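Local coordinates for protein phosphodiesterase (Pseudomonas aeruginosa, PDB 4G75) that is a magnesium-binding bacteriocin of the colicin M family that probably kills related bacteria by hydrolysing the lipid-linked precursor of peptidoglycan, at residues Ala146-Ala149 and His150-Thr153; Gly52-Glu55 and Lys56-Ala60. One frame throughout, in Å; residues are numbered along the deposited sequence.

Contact 1: Ala146-Ala149 and His150-Thr153; sequences AAFA and HYLT
Carbonyl O of A149 takes two bonds from T153. T153 OG1 donates to A149 O at 2.9 Å, standing above the carbonyl plane (43° out of it), while the backbone N of T153 adds a weak bond. OG1 reaches this oxygen because it sits between T153's own N and carbonyl carbon (chi1 61°), which turns it back along the helix. The three preceding donors follow the regular pattern: H150 N to A146 O at 2.9 Å, then Y151 N to A147 O and L152 N to F148 O, all i to i+4 bonds of helix 143-153. A147 O has a second donor, the hydroxyl of Y275.

On another side of the helix L152 CG lies over one face of the F148 ring, 4.3 Å from its centroid and 15° off the normal, a CH-pi contact. L152 CD1 approaches F148 CE2 to 3.7 Å. F148 CE1 lies at the edge of the Y151 ring, near its plane, 4.2 Å from Y151 CD2. The imidazole of H150 leads off, and its NE2 bonds to K157 O. In this largely buried turn of the colicin M family region, packed on helix 81-102, OG1 supplements the weak backbone bond to the A149 carbonyl.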
loop_
_atom_site.group_PDB
_atom_site.type_symbol
_atom_site.label_atom_id
_atom_site.label_comp_id
_atom_site.label_asym_id
_atom_site.label_seq_id
_atom_site.Cartn_x
_atom_site.Cartn_y
_atom_site.Cartn_z
ATOM N N ALA A 146 2.799 2.772 -3.190
ATOM C CA ALA A 146 3.696 1.873 -3.907
ATOM C C ALA A 146 2.905 0.936 -4.812
ATOM O O ALA A 146 3.327 0.636 -5.924
ATOM C CB ALA A 146 4.534 1.076 -2.925
ATOM N N ALA A 147 1.759 0.474 -4.319
ATOM C CA ALA A 147 0.900 -0.420 -5.089
ATOM C C ALA A 147 0.345 0.291 -6.320
ATOM O O ALA A 147 0.227 -0.300 -7.395
ATOM C CB ALA A 147 -0.231 -0.934 -4.227
ATOM N N PHE A 148 -0.017 1.557 -6.144
ATOM C CA PHE A 148 -0.497 2.364 -7.261
ATOM C C PHE A 148 0.628 2.592 -8.270
ATOM O O PHE A 148 0.431 2.500 -9.481
ATOM C CB PHE A 148 -1.037 3.698 -6.742
ATOM C CG PHE A 148 -1.531 4.605 -7.818
ATOM C CD1 PHE A 148 -2.595 4.230 -8.613
ATOM C CD2 PHE A 148 -0.934 5.838 -8.035
ATOM C CE1 PHE A 148 -3.054 5.065 -9.621
ATOM C CE2 PHE A 148 -1.391 6.688 -9.034
ATOM C CZ PHE A 148 -2.450 6.293 -9.832
ATOM N N ALA A 149 1.816 2.892 -7.766
ATOM C CA ALA A 149 2.951 3.103 -8.646
ATOM C C ALA A 149 3.228 1.847 -9.470
ATOM O O ALA A 149 3.534 1.933 -10.659
ATOM C CB ALA A 149 4.170 3.520 -7.844
ATOM N N HIS A 150 3.099 0.679 -8.848
ATOM C CA HIS A 150 3.341 -0.566 -9.568
ATOM C C HIS A 150 2.277 -0.838 -10.635
ATOM O O HIS A 150 2.541 -1.479 -11.659
ATOM C CB HIS A 150 3.450 -1.754 -8.610
ATOM C CG HIS A 150 3.968 -2.993 -9.270
ATOM N ND1 HIS A 150 5.315 -3.241 -9.425
ATOM C CD2 HIS A 150 3.322 -4.024 -9.861
ATOM C CE1 HIS A 150 5.476 -4.391 -10.058
ATOM N NE2 HIS A 150 4.281 -4.883 -10.337
ATOM N N TYR A 151 1.066 -0.360 -10.385
ATOM C CA TYR A 151 -0.010 -0.425 -11.366
ATOM C C TYR A 151 0.385 0.374 -12.616
ATOM O O TYR A 151 0.202 -0.077 -13.756
ATOM C CB TYR A 151 -1.277 0.137 -10.717
ATOM C CG TYR A 151 -2.499 0.232 -11.594
ATOM C CD1 TYR A 151 -3.026 -0.898 -12.221
ATOM C CD2 TYR A 151 -3.165 1.440 -11.750
ATOM C CE1 TYR A 151 -4.164 -0.806 -13.011
ATOM C CE2 TYR A 151 -4.305 1.538 -12.534
ATOM C CZ TYR A 151 -4.796 0.417 -13.159
ATOM O OH TYR A 151 -5.931 0.516 -13.934
ATOM N N LEU A 152 0.964 1.551 -12.394
ATOM C CA LEU A 152 1.336 2.440 -13.494
ATOM C C LEU A 152 2.561 1.985 -14.283
ATOM O O LEU A 152 2.638 2.208 -15.492
ATOM C CB LEU A 152 1.589 3.865 -12.978
ATOM C CG LEU A 152 0.451 4.546 -12.218
ATOM C CD1 LEU A 152 0.761 6.030 -12.022
ATOM C CD2 LEU A 152 -0.875 4.369 -12.926
ATOM N N THR A 153 3.515 1.348 -13.607
ATOM C CA THR A 153 4.829 1.125 -14.202
ATOM C C THR A 153 5.411 -0.282 -14.048
ATOM O O THR A 153 6.464 -0.578 -14.616
ATOM C CB THR A 153 5.868 2.125 -13.628
ATOM O OG1 THR A 153 5.974 1.935 -12.209
ATOM C CG2 THR A 153 5.451 3.562 -13.917
#

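Contact 2: Gly52-Glu55 and Lys56-Ala60; sequences GDWE and KPLLA
Backbone amide N of L59 bonds to E55 O at 2.8 Å, nearly straight at the hydrogen (158°), which marks the first turn of helix 55-65. G52-W54 ahead of it have no regular structure: G52, with positive phi, is the C-prime residue of a Schellman motif that ends helix 34-49, and D53 is the centre of an inverse gamma turn whose W54 N to G52 O bond is weak. P57, in the first turn, has no amide hydrogen to offer; its CD instead lies 3.0 Å from D53 O, a buried carbonyl oxygen that has no polar partner in the model.

Water 1 joins the two segments at this helix start. Water 1 donates to D53 OD1 (2.7 Å) and to E55 OE1 (2.8 Å) and accepts from K56 N (3.1 Å). E55 reaches the water by bending at chi2 (97°), and the same OE1 forms a salt bridge with R251. In the connection from helix 34-49 to helix 55-65, one water thus joins the loop carboxylate of D53 to the E55 carboxylate and K56 N of the first turn. K56 runs extended past D53, its CD 4.0 Å from D53 OD1, and its NZ pairs with E253; the opposite charges of D53 and K56 are near but not in contact.

W54 carries the apolar side. With CG placed between N and the carbonyl carbon (chi1 68°), the indole presents its edge to L58, whose CD1 lies near the ring plane and 3.8 Å from W54 CE3. E55 CG sits over one indole face, 3.9 Å above the plane and offset toward the rim. M258 of helix 255-264 touches W54, E55 and L59, while P144 and A145 of helix 143-153 also pack on the indole.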
loop_
_atom_site.group_PDB
_atom_site.type_symbol
_atom_site.label_atom_id
_atom_site.label_comp_id
_atom_site.label_asym_id
_atom_site.label_seq_id
_atom_site.Cartn_x
_atom_site.Cartn_y
_atom_site.Cartn_z
ATOM N N GLY A 52 1.147 8.708 5.488
ATOM C CA GLY A 52 0.219 7.991 4.631
ATOM C C GLY A 52 -0.804 8.847 3.909
ATOM O O GLY A 52 -1.739 8.321 3.306
ATOM N N ASP A 53 -0.631 10.163 3.966
ATOM C CA ASP A 53 -1.545 11.092 3.311
ATOM C C ASP A 53 -1.132 11.222 1.847
ATOM O O ASP A 53 -0.634 12.261 1.429
ATOM C CB ASP A 53 -1.465 12.446 4.024
ATOM C CG ASP A 53 -2.598 13.387 3.647
ATOM O OD1 ASP A 53 -3.704 12.910 3.311
ATOM O OD2 ASP A 53 -2.379 14.618 3.704
ATOM N N TRP A 54 -1.336 10.159 1.068
ATOM C CA TRP A 54 -0.678 10.040 -0.232
ATOM C C TRP A 54 -1.524 10.472 -1.427
ATOM O O TRP A 54 -0.986 10.829 -2.481
ATOM C CB TRP A 54 -0.184 8.601 -0.443
ATOM C CG TRP A 54 -1.283 7.593 -0.608
ATOM C CD1 TRP A 54 -2.055 7.048 0.376
ATOM C CD2 TRP A 54 -1.730 7.003 -1.839
ATOM N NE1 TRP A 54 -2.956 6.160 -0.164
ATOM C CE2 TRP A 54 -2.775 6.112 -1.522
ATOM C CE3 TRP A 54 -1.344 7.142 -3.176
ATOM C CZ2 TRP A 54 -3.437 5.363 -2.490
ATOM C CZ3 TRP A 54 -2.003 6.394 -4.134
ATOM C CH2 TRP A 54 -3.038 5.520 -3.788
ATOM N N GLU A 55 -2.842 10.414 -1.266
ATOM C CA GLU A 55 -3.758 10.751 -2.348
ATOM C C GLU A 55 -3.673 12.233 -2.703
ATOM O O GLU A 55 -3.568 12.599 -3.870
ATOM C CB GLU A 55 -5.197 10.402 -1.958
ATOM C CG GLU A 55 -5.442 8.915 -1.701
ATOM C CD GLU A 55 -5.378 8.569 -0.230
ATOM O OE1 GLU A 55 -4.606 9.218 0.512
ATOM O OE2 GLU A 55 -6.103 7.646 0.186
ATOM N N LYS A 56 -3.715 13.088 -1.690
ATOM C CA LYS A 56 -3.764 14.524 -1.936
ATOM C C LYS A 56 -2.543 15.080 -2.682
ATOM O O LYS A 56 -2.700 15.796 -3.667
ATOM C CB LYS A 56 -4.052 15.289 -0.642
ATOM C CG LYS A 56 -5.481 15.098 -0.140
ATOM C CD LYS A 56 -5.655 15.720 1.241
ATOM C CE LYS A 56 -7.064 15.508 1.774
ATOM N NZ LYS A 56 -7.255 16.210 3.063
ATOM N N PRO A 57 -1.325 14.728 -2.246
ATOM C CA PRO A 57 -0.169 15.255 -2.986
ATOM C C PRO A 57 -0.163 14.829 -4.454
ATOM O O PRO A 57 0.152 15.645 -5.317
ATOM C CB PRO A 57 1.043 14.649 -2.264
ATOM C CG PRO A 57 0.523 14.098 -0.977
ATOM C CD PRO A 57 -0.938 13.881 -1.103
ATOM N N LEU A 58 -0.505 13.571 -4.736
ATOM C CA LEU A 58 -0.515 13.095 -6.111
ATOM C C LEU A 58 -1.646 13.726 -6.911
ATOM O O LEU A 58 -1.463 14.096 -8.067
ATOM C CB LEU A 58 -0.610 11.569 -6.164
ATOM C CG LEU A 58 0.639 10.810 -5.722
ATOM C CD1 LEU A 58 0.354 9.310 -5.764
ATOM C CD2 LEU A 58 1.813 11.150 -6.622
ATOM N N LEU A 59 -2.808 13.869 -6.283
ATOM C CA LEU A 59 -3.951 14.469 -6.956
ATOM C C LEU A 59 -3.686 15.927 -7.308
ATOM O O LEU A 59 -4.087 16.404 -8.370
ATOM C CB LEU A 59 -5.211 14.340 -6.099
ATOM C CG LEU A 59 -5.853 12.951 -6.118
ATOM C CD1 LEU A 59 -6.922 12.860 -5.051
ATOM C CD2 LEU A 59 -6.419 12.630 -7.494
ATOM N N ALA A 60 -3.003 16.636 -6.422
ATOM C CA ALA A 60 -2.704 18.036 -6.680
ATOM C C ALA A 60 -1.804 18.166 -7.905
ATOM O O ALA A 60 -2.004 19.047 -8.739
ATOM C CB ALA A 60 -2.062 18.680 -5.459
HETATM O O HOH W 1 -4.663 11.952 0.986
#

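Overall arrangement
Contact 2 comes first along the chain, at the turn from helix 34-49 into helix 55-65; contact 1 follows much later, within helix 143-153. Each is continuous in sequence, so neither closes a long loop, and the two lie in series without nesting or crossing. Their centres are about 14 Å apart, yet they meet directly: F148 CB of contact 1 packs against W54 CZ3 of contact 2 at 3.9 Å, linking helix 143-153 to the loop that leads into helix 55-65. From there contact 1 reaches helix 81-102 and strand 229-243, and contact 2 reaches helices 34-49 and 255-264. The side chain of A147 comes within about 7 Å of that of V211, a magnesium site residue.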